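Long-range contacts in cell surface protein (Putative S-layer protein) (PDB 5NJL), which probably belongs to the S-layer cell wall coat of Clostridioides difficile, has an extended three-domain fold and shows cell adhesion in vitro: residues Val64-Asn70 and Ile211-Asp215; Glu162-Ala168 and Leu193-Gly197; Lys257-Thr261 and Glu281-Lys285. One frame throughout, in Å; residues are numbered along the deposited sequence.

Contact 1: residues Val64-Asn70 and Ile211-Asp215. With SO4 (sulfate ion), chain R; SO4 (sulfate ion), chain H.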
loop_
_atom_site.group_PDB
_atom_site.type_symbol
_atom_site.label_atom_id
_atom_site.label_comp_id
_atom_site.label_asym_id
_atom_site.label_seq_id
_atom_site.Cartn_x
_atom_site.Cartn_y
_atom_site.Cartn_z
ATOM N N VAL A 64 7.157 -21.383 10.147
ATOM C CA VAL A 64 6.480 -22.191 9.122
ATOM C C VAL A 64 6.815 -23.669 9.337
ATOM O O VAL A 64 5.907 -24.493 9.431
ATOM C CB VAL A 64 6.858 -21.759 7.696
ATOM C CG1 VAL A 64 6.330 -22.749 6.654
ATOM C CG2 VAL A 64 6.326 -20.356 7.403
ATOM N N ASN A 65 8.104 -23.998 9.460
ATOM C CA ASN A 65 8.521 -25.403 9.696
ATOM C C ASN A 65 7.873 -26.033 10.934
ATOM O O ASN A 65 7.531 -27.212 10.915
ATOM C CB ASN A 65 10.046 -25.544 9.789
ATOM C CG ASN A 65 10.756 -25.224 8.486
ATOM O OD1 ASN A 65 10.138 -25.175 7.421
ATOM N ND2 ASN A 65 12.075 -24.989 8.567
ATOM N N ALA A 66 7.697 -25.259 12.002
ATOM C CA ALA A 66 7.114 -25.773 13.230
ATOM C C ALA A 66 5.574 -25.723 13.280
ATOM O O ALA A 66 4.988 -26.068 14.295
ATOM C CB ALA A 66 7.693 -25.023 14.418
ATOM N N LEU A 67 4.919 -25.268 12.210
ATOM C CA LEU A 67 3.476 -25.030 12.241
ATOM C C LEU A 67 2.741 -26.371 12.367
ATOM O O LEU A 67 2.962 -27.283 11.564
ATOM C CB LEU A 67 3.044 -24.326 10.954
ATOM C CG LEU A 67 1.615 -23.833 10.852
ATOM C CD1 LEU A 67 1.293 -22.879 11.983
ATOM C CD2 LEU A 67 1.420 -23.187 9.493
ATOM N N GLY A 68 1.909 -26.485 13.390
ATOM C CA GLY A 68 1.223 -27.750 13.708
ATOM C C GLY A 68 0.090 -28.075 12.757
ATOM O O GLY A 68 -0.344 -27.220 11.959
ATOM N N GLU A 69 -0.402 -29.315 12.851
ATOM C CA GLU A 69 -1.529 -29.779 12.018
ATOM C C GLU A 69 -2.767 -28.943 12.307
ATOM O O GLU A 69 -3.109 -28.698 13.466
ATOM C CB GLU A 69 -1.814 -31.273 12.258
ATOM C CG GLU A 69 -0.682 -32.228 11.852
ATOM C CD GLU A 69 -0.361 -32.245 10.356
ATOM O OE1 GLU A 69 -1.217 -31.860 9.525
ATOM O OE2 GLU A 69 0.768 -32.653 9.999
ATOM N N ASN A 70 -3.414 -28.452 11.252
ATOM C CA ASN A 70 -4.595 -27.570 11.365
ATOM C C ASN A 70 -4.343 -26.304 12.188
ATOM O O ASN A 70 -5.282 -25.720 12.740
ATOM C CB ASN A 70 -5.847 -28.345 11.865
ATOM C CG ASN A 70 -6.789 -28.763 10.729
ATOM O OD1 ASN A 70 -6.716 -28.256 9.614
ATOM N ND2 ASN A 70 -7.669 -29.700 11.013
ATOM N N ILE A 211 -1.213 -18.793 6.279
ATOM C CA ILE A 211 -0.605 -20.068 5.966
ATOM C C ILE A 211 -1.296 -21.093 6.868
ATOM O O ILE A 211 -1.312 -20.930 8.065
ATOM C CB ILE A 211 0.909 -20.090 6.255
ATOM C CG1 ILE A 211 1.626 -18.948 5.520
ATOM C CG2 ILE A 211 1.503 -21.417 5.799
ATOM C CD1 ILE A 211 3.034 -18.727 6.046
ATOM N N LYS A 212 -1.867 -22.125 6.263
ATOM C CA LYS A 212 -2.640 -23.124 7.001
ATOM C C LYS A 212 -2.028 -24.474 6.758
ATOM O O LYS A 212 -1.838 -24.876 5.605
ATOM C CB LYS A 212 -4.090 -23.115 6.532
ATOM C CG LYS A 212 -4.824 -21.846 6.909
ATOM C CD LYS A 212 -6.266 -21.840 6.411
ATOM C CE LYS A 212 -6.950 -20.526 6.747
ATOM N NZ LYS A 212 -8.426 -20.552 6.549
ATOM N N ASN A 213 -1.691 -25.179 7.833
ATOM C CA ASN A 213 -1.191 -26.548 7.686
ATOM C C ASN A 213 -2.403 -27.498 7.636
ATOM O O ASN A 213 -2.736 -28.172 8.620
ATOM C CB ASN A 213 -0.250 -26.929 8.824
ATOM C CG ASN A 213 0.468 -28.246 8.569
ATOM O OD1 ASN A 213 0.412 -28.801 7.470
ATOM N ND2 ASN A 213 1.188 -28.720 9.572
ATOM N N SER A 214 -3.057 -27.496 6.484
ATOM C CA SER A 214 -4.304 -28.218 6.279
ATOM C C SER A 214 -4.511 -28.449 4.796
ATOM O O SER A 214 -3.884 -27.776 3.945
ATOM C CB SER A 214 -5.506 -27.422 6.780
ATOM O OG SER A 214 -5.311 -26.856 8.051
ATOM N N ASP A 215 -5.389 -29.405 4.497
ATOM C CA ASP A 215 -5.810 -29.718 3.135
ATOM C C ASP A 215 -7.098 -28.931 2.976
ATOM O O ASP A 215 -8.077 -29.186 3.695
ATOM C CB ASP A 215 -6.034 -31.240 2.989
ATOM C CG ASP A 215 -6.257 -31.691 1.533
ATOM O OD1 ASP A 215 -6.620 -30.871 0.662
ATOM O OD2 ASP A 215 -6.081 -32.891 1.261
HETATM S S SO4 R . 1.668 -31.275 15.350
HETATM O O1 SO4 R . 1.866 -32.526 16.120
HETATM O O2 SO4 R . 1.936 -30.121 16.246
HETATM O O3 SO4 R . 0.268 -31.218 14.876
HETATM O O4 SO4 R . 2.587 -31.267 14.183
HETATM S S SO4 H . 4.409 -31.283 8.282
HETATM O O1 SO4 H . 5.707 -30.813 8.827
HETATM O O2 SO4 H . 4.411 -32.768 8.303
HETATM O O3 SO4 H . 4.307 -30.827 6.872
HETATM O O4 SO4 H . 3.274 -30.786 9.105
#
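Asn213 and Asn70 carry the join between the turn that follows helix 57-65 and the end of strand 204-212, where Asn213 is the centre of an inverse gamma turn. Backbone and side chain of Asn213 are both used. Its O accepts from Asn70 N at 2.7 Å, the donor somewhat tilted from the carbonyl plane. Its CG is trans to the main-chain nitrogen (chi1 -170°), which carries the amide across residues 67-69; there ND2 makes a weak bond to Leu67 O at 3.0 Å and a straighter one, 160° at the hydrogen, to O4 of the chain H sulfate, an ion probably from the crystallisation liquor. The carboxylate of Glu69 folds back beside this amide through a bend at chi2, the two planes 42° apart.

Behind the polar layer, Leu67 runs alongside Asn213, pointing the other way, and sets CD2 4.1 Å from Ile211 CG2. Val64 CG2 meets Ile211 CD1 at 3.9 Å, the two side chains crossing at about a right angle.

Further out, Lys11 NZ also bonds to Leu67 O, while Asn70 ND2 reaches Ile272 O of strand 271-278, linking the turn to the neighbouring four-stranded sheet. The other end of the Asn70 amide faces Ser214: Ser214 OG donates to Asn70 OD1 in the carbonyl plane, 2.5 Å away.

Contact 2: residues Glu162-Ala168 and Leu193-Gly197; sequences EKIDLTA and LGVAG. With SO4 (sulfate ion), chain P.
Ile164 and Val195 face each other as a non-hydrogen-bonded antiparallel pair, a single beta bridge between two otherwise irregular segments. Two backbone hydrogen bonds flank it: Ala196 N donates to Lys163 O at 2.9 Å, nearly straight at 167°, and Asp165 N donates to Gly194 O. Both donors lie well off the plane of the carbonyl they meet. The same two oxygens also receive CA-H...O contacts, from Val195 and Ile164 respectively, and the CA atoms of the bridged pair come within 4.1 Å.

Apolar packing lies around Leu193. In the conformer described, Leu166 CD2 reaches both methyls of Leu193, CD1 and CD2, each at 3.6 Å, while Ile164 lays CG2 against the leucine CB. Ile141 of strand 138-145 touches Ile164 and Leu193, and Ile111 of helix 101-115 touches Ile164 and Leu166, so the two leucines are buried against that strand and that helix.

Water extends the pairing. One molecule gives its protons to Asp165 O and Ala168 O and accepts from Gly194 N, tying the type I turn from Asp165 to Ala168 to the second segment. A second lies between Asp165 OD2 and Val195 O.

Side-chain bonds shape the turn itself. Asp165 forms an Asx turn: its OD1 takes Thr167 N at 3.0 Å and Thr167 OG1 at 2.6 Å, both from the same face of the carboxylate, the hydroxyl on the syn side.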
loop_
_atom_site.group_PDB
_atom_site.type_symbol
_atom_site.label_atom_id
_atom_site.label_comp_id
_atom_site.label_asym_id
_atom_site.label_seq_id
_atom_site.Cartn_x
_atom_site.Cartn_y
_atom_site.Cartn_z
ATOM N N GLU A 162 5.888 16.908 -8.899
ATOM C CA GLU A 162 6.290 17.236 -7.531
ATOM C C GLU A 162 5.873 18.659 -7.177
ATOM O O GLU A 162 5.920 19.564 -8.038
ATOM C CB GLU A 162 7.807 17.055 -7.351
ATOM C CG GLU A 162 8.232 15.588 -7.536
ATOM C CD GLU A 162 9.746 15.346 -7.483
ATOM O OE1 GLU A 162 10.540 16.307 -7.521
ATOM O OE2 GLU A 162 10.138 14.159 -7.413
ATOM N N LYS A 163 5.447 18.839 -5.923
ATOM C CA LYS A 163 5.009 20.137 -5.422
ATOM C C LYS A 163 6.131 21.140 -5.505
ATOM O O LYS A 163 7.266 20.830 -5.177
ATOM C CB LYS A 163 4.482 20.052 -4.002
ATOM C CG LYS A 163 3.144 19.312 -3.966
ATOM C CD LYS A 163 2.553 19.249 -2.565
ATOM C CE LYS A 163 1.190 18.582 -2.626
ATOM N NZ LYS A 163 0.547 18.656 -1.285
ATOM N N ILE A 164 5.798 22.332 -5.976
ATOM C CA ILE A 164 6.807 23.344 -6.224
ATOM C C ILE A 164 6.816 24.356 -5.068
ATOM O O ILE A 164 5.871 24.415 -4.268
ATOM C CB ILE A 164 6.727 23.958 -7.659
ATOM C CG1 ILE A 164 5.336 24.387 -8.082
ATOM C CG2 ILE A 164 7.190 22.965 -8.703
ATOM C CD1 ILE A 164 4.722 25.377 -7.159
ATOM N N ASP A 165 7.887 25.137 -4.971
ATOM C CA ASP A 165 8.048 26.115 -3.897
ATOM C C ASP A 165 8.778 27.313 -4.486
ATOM O O ASP A 165 9.945 27.205 -4.839
ATOM C CB ASP A 165 8.862 25.455 -2.778
ATOM C CG ASP A 165 9.102 26.354 -1.566
ATOM O OD1 ASP A 165 8.691 27.553 -1.509
ATOM O OD2 ASP A 165 9.754 25.816 -0.639
ATOM N N LEU A 166 8.075 28.438 -4.592
ATOM C CA LEU A 166 8.642 29.649 -5.191
ATOM C C LEU A 166 9.626 30.381 -4.265
ATOM O O LEU A 166 10.308 31.308 -4.709
ATOM C CB LEU A 166 7.527 30.591 -5.643
ATOM C CG LEU A 166 6.555 30.014 -6.668
ATOM C CD1 LEU A 166 5.476 31.022 -7.023
ATOM C CD2 LEU A 166 7.292 29.562 -7.910
ATOM N N THR A 167 9.715 29.968 -2.983
ATOM C CA THR A 167 10.774 30.443 -2.098
ATOM C C THR A 167 12.098 29.700 -2.297
ATOM O O THR A 167 13.135 30.198 -1.877
ATOM C CB THR A 167 10.390 30.382 -0.595
ATOM O OG1 THR A 167 10.339 29.023 -0.162
ATOM C CG2 THR A 167 9.062 31.029 -0.360
ATOM N N ALA A 168 12.075 28.524 -2.928
ATOM C CA ALA A 168 13.271 27.765 -3.226
ATOM C C ALA A 168 13.953 28.242 -4.519
ATOM O O ALA A 168 13.336 28.828 -5.413
ATOM C CB ALA A 168 12.951 26.277 -3.330
ATOM N N LEU A 193 11.013 25.178 -11.638
ATOM C CA LEU A 193 10.917 25.712 -10.307
ATOM C C LEU A 193 11.498 24.731 -9.297
ATOM O O LEU A 193 11.514 23.510 -9.522
ATOM C CB LEU A 193 9.486 26.047 -9.955
ATOM C CG LEU A 193 8.782 27.056 -10.852
ATOM C CD1 LEU A 193 7.307 27.066 -10.523
ATOM C CD2 LEU A 193 9.395 28.433 -10.623
ATOM N N GLY A 194 11.987 25.278 -8.192
ATOM C CA GLY A 194 12.439 24.445 -7.079
ATOM C C GLY A 194 11.257 23.721 -6.458
ATOM O O GLY A 194 10.100 24.159 -6.567
ATOM N N VAL A 195 11.550 22.615 -5.801
ATOM C CA VAL A 195 10.497 21.802 -5.203
ATOM C C VAL A 195 10.390 21.975 -3.686
ATOM O O VAL A 195 11.296 22.467 -3.013
ATOM C CB VAL A 195 10.661 20.321 -5.591
ATOM C CG1 VAL A 195 10.503 20.173 -7.083
ATOM C CG2 VAL A 195 11.995 19.750 -5.117
ATOM N N ALA A 196 9.264 21.539 -3.143
ATOM C CA ALA A 196 9.036 21.560 -1.722
ATOM C C ALA A 196 9.940 20.493 -1.073
ATOM O O ALA A 196 10.556 19.665 -1.762
ATOM C CB ALA A 196 7.565 21.315 -1.409
ATOM N N GLY A 197 10.048 20.563 0.246
ATOM C CA GLY A 197 10.938 19.676 0.990
ATOM C C GLY A 197 10.458 18.239 0.895
ATOM O O GLY A 197 9.261 17.983 0.733
HETATM S S SO4 P . 9.178 22.822 2.906
HETATM O O1 SO4 P . 7.806 22.367 3.246
HETATM O O2 SO4 P . 10.182 21.875 3.445
HETATM O O3 SO4 P . 9.424 24.147 3.520
HETATM O O4 SO4 P . 9.300 22.916 1.433
HETATM O O HOH W 1 11.411 27.838 -7.041
HETATM O O HOH W 2 11.675 23.829 -0.709
#

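Contact 3: residues Lys257-Thr261 and Glu281-Lys285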
loop_
_atom_site.group_PDB
_atom_site.type_symbol
_atom_site.label_atom_id
_atom_site.label_comp_id
_atom_site.label_asym_id
_atom_site.label_seq_id
_atom_site.Cartn_x
_atom_site.Cartn_y
_atom_site.Cartn_z
ATOM N N LYS A 257 -21.447 -14.008 -1.002
ATOM C CA LYS A 257 -21.190 -15.220 -0.211
ATOM C C LYS A 257 -20.753 -14.962 1.233
ATOM O O LYS A 257 -19.811 -14.215 1.476
ATOM C CB LYS A 257 -20.154 -16.109 -0.923
ATOM C CG LYS A 257 -20.739 -16.828 -2.130
ATOM C CD LYS A 257 -19.702 -17.508 -3.012
ATOM C CE LYS A 257 -20.372 -18.518 -3.940
ATOM N NZ LYS A 257 -19.497 -18.986 -5.051
ATOM N N TYR A 258 -21.466 -15.577 2.173
ATOM C CA TYR A 258 -21.048 -15.681 3.574
ATOM C C TYR A 258 -20.266 -17.007 3.692
ATOM O O TYR A 258 -20.286 -17.799 2.741
ATOM C CB TYR A 258 -22.277 -15.694 4.489
ATOM C CG TYR A 258 -23.118 -14.432 4.413
ATOM C CD1 TYR A 258 -24.003 -14.205 3.347
ATOM C CD2 TYR A 258 -23.041 -13.461 5.414
ATOM C CE1 TYR A 258 -24.772 -13.046 3.282
ATOM C CE2 TYR A 258 -23.803 -12.298 5.358
ATOM C CZ TYR A 258 -24.668 -12.094 4.295
ATOM O OH TYR A 258 -25.421 -10.942 4.258
ATOM N N LYS A 259 -19.573 -17.243 4.818
ATOM C CA LYS A 259 -18.893 -18.536 5.067
ATOM C C LYS A 259 -18.527 -18.845 6.511
ATOM O O LYS A 259 -18.437 -17.947 7.348
ATOM C CB LYS A 259 -17.670 -18.753 4.157
ATOM C CG LYS A 259 -16.662 -17.621 4.034
ATOM C CD LYS A 259 -15.936 -17.743 2.692
ATOM C CE LYS A 259 -14.953 -16.614 2.429
ATOM N NZ LYS A 259 -13.594 -16.920 2.956
ATOM N N PHE A 260 -18.374 -20.146 6.789
ATOM C CA PHE A 260 -17.728 -20.644 8.007
ATOM C C PHE A 260 -16.755 -21.782 7.648
ATOM O O PHE A 260 -16.748 -22.286 6.516
ATOM C CB PHE A 260 -18.746 -21.056 9.083
ATOM C CG PHE A 260 -19.441 -22.382 8.828
ATOM C CD1 PHE A 260 -20.513 -22.472 7.937
ATOM C CD2 PHE A 260 -19.051 -23.533 9.509
ATOM C CE1 PHE A 260 -21.168 -23.684 7.711
ATOM C CE2 PHE A 260 -19.697 -24.746 9.288
ATOM C CZ PHE A 260 -20.757 -24.821 8.386
ATOM N N THR A 261 -15.904 -22.141 8.600
ATOM C CA THR A 261 -14.886 -23.161 8.366
ATOM C C THR A 261 -15.047 -24.263 9.393
ATOM O O THR A 261 -15.456 -24.012 10.528
ATOM C CB THR A 261 -13.450 -22.591 8.462
ATOM O OG1 THR A 261 -13.261 -21.998 9.749
ATOM C CG2 THR A 261 -13.207 -21.566 7.379
ATOM N N GLU A 281 -27.927 -17.057 3.717
ATOM C CA GLU A 281 -27.387 -17.054 5.090
ATOM C C GLU A 281 -28.174 -17.927 6.088
ATOM O O GLU A 281 -27.651 -18.273 7.151
ATOM C CB GLU A 281 -27.280 -15.609 5.603
ATOM C CG GLU A 281 -26.566 -15.461 6.943
ATOM C CD GLU A 281 -26.035 -14.061 7.193
ATOM O OE1 GLU A 281 -25.064 -13.926 7.968
ATOM O OE2 GLU A 281 -26.576 -13.095 6.618
ATOM N N LYS A 282 -29.420 -18.269 5.763
ATOM C CA LYS A 282 -30.192 -19.209 6.580
ATOM C C LYS A 282 -29.681 -20.639 6.370
ATOM O O LYS A 282 -29.455 -21.359 7.341
ATOM C CB LYS A 282 -31.689 -19.125 6.253
ATOM C CG LYS A 282 -32.556 -20.071 7.077
ATOM C CD LYS A 282 -34.027 -19.696 7.032
ATOM C CE LYS A 282 -34.846 -20.610 7.931
ATOM N NZ LYS A 282 -36.249 -20.138 8.074
ATOM N N ASP A 283 -29.505 -21.023 5.102
ATOM C CA ASP A 283 -29.044 -22.374 4.710
ATOM C C ASP A 283 -27.677 -22.713 5.302
ATOM O O ASP A 283 -27.447 -23.829 5.772
ATOM C CB ASP A 283 -28.948 -22.497 3.177
ATOM C CG ASP A 283 -30.302 -22.375 2.474
ATOM O OD1 ASP A 283 -31.358 -22.475 3.139
ATOM O OD2 ASP A 283 -30.302 -22.166 1.243
ATOM N N LEU A 284 -26.781 -21.732 5.254
ATOM C CA LEU A 284 -25.443 -21.844 5.820
ATOM C C LEU A 284 -25.485 -22.069 7.333
ATOM O O LEU A 284 -24.789 -22.947 7.848
ATOM C CB LEU A 284 -24.644 -20.590 5.469
ATOM C CG LEU A 284 -23.137 -20.539 5.744
ATOM C CD1 LEU A 284 -22.445 -19.745 4.639
ATOM C CD2 LEU A 284 -22.831 -19.946 7.121
ATOM N N LYS A 285 -26.315 -21.301 8.039
ATOM C CA LYS A 285 -26.469 -21.464 9.499
ATOM C C LYS A 285 -27.221 -22.743 9.900
ATOM O O LYS A 285 -27.048 -23.233 11.018
ATOM C CB LYS A 285 -27.140 -20.227 10.121
ATOM C CG LYS A 285 -27.341 -20.309 11.635
ATOM C CD LYS A 285 -27.332 -18.929 12.287
ATOM C CE LYS A 285 -28.064 -18.906 13.625
ATOM N NZ LYS A 285 -28.103 -17.530 14.195
#
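Tyr258 and Glu281 meet as ring against carboxylate, the acid lying over one face of the phenol with the two planes 37° apart. Glu281 OE2 is 3.0 Å above the ring plane, displaced toward the rim, and its nearest ring atom is Tyr258 CE2 at 3.1 Å. Glu281 OE1 hangs over the same face, just outside the rim, 3.3 Å from Tyr258 CD2. The two oxygens thus sit side by side along the ring, OE1 by CD2 and CE2, OE2 by CE2 and CZ. The acid gets there because its CG is anti to the backbone N (chi1 -172°) and the chain beyond remains extended, reaching from Glu281 across to the strand. The electron-rich face of the ring would probably offer the anion little electrostatic gain.

One helical turn later, Leu284 wedges its two methyls between the aromatic residues. CD1 points at the strand backbone, 3.5 Å from Tyr258 O, and lies 4.1 Å from Tyr258 CB. CD2 comes 3.5 Å from Phe260 CD1, approaching the ring obliquely, while CG lies at the ring edge, in its plane. The leucine and phenylalanine side chains lie flank to flank with their ends pointing opposite ways, and Phe260 CE1 also comes within 3.7 Å of Leu284 O.

The segment axes run nearly parallel, 10° apart and 8.9 Å at closest approach, with the C-terminal helix 281-291 packed on strand 258-265. Farther along that helix, Lys288 and Leu291 also touch Phe260. In the four-stranded sheet beneath, strand 258-265 lies between strands 243-245 and 271-278; Val276 and Ser278 of the latter touch Phe260 and Leu284 respectively.

How the contacts relate
From the N terminus, contact 1 opens first, at the end of helix 57-65, and closes after 140 intervening residues at the end of strand 204-212. Nested within that long excursion is contact 2, which closes a loop of 24 residues without helix or strand, in a distant part of the molecule: the centres of the two contacts are 53 Å apart, on opposite sides of the chain's centre. Contact 3 follows in series and joins strand 258-265 to the C-terminal helix. It lies nearer contact 1, about 25 Å between centres. Contact 1 therefore sits where the five-stranded sheet hands the chain to the four-stranded sheet that carries contact 3.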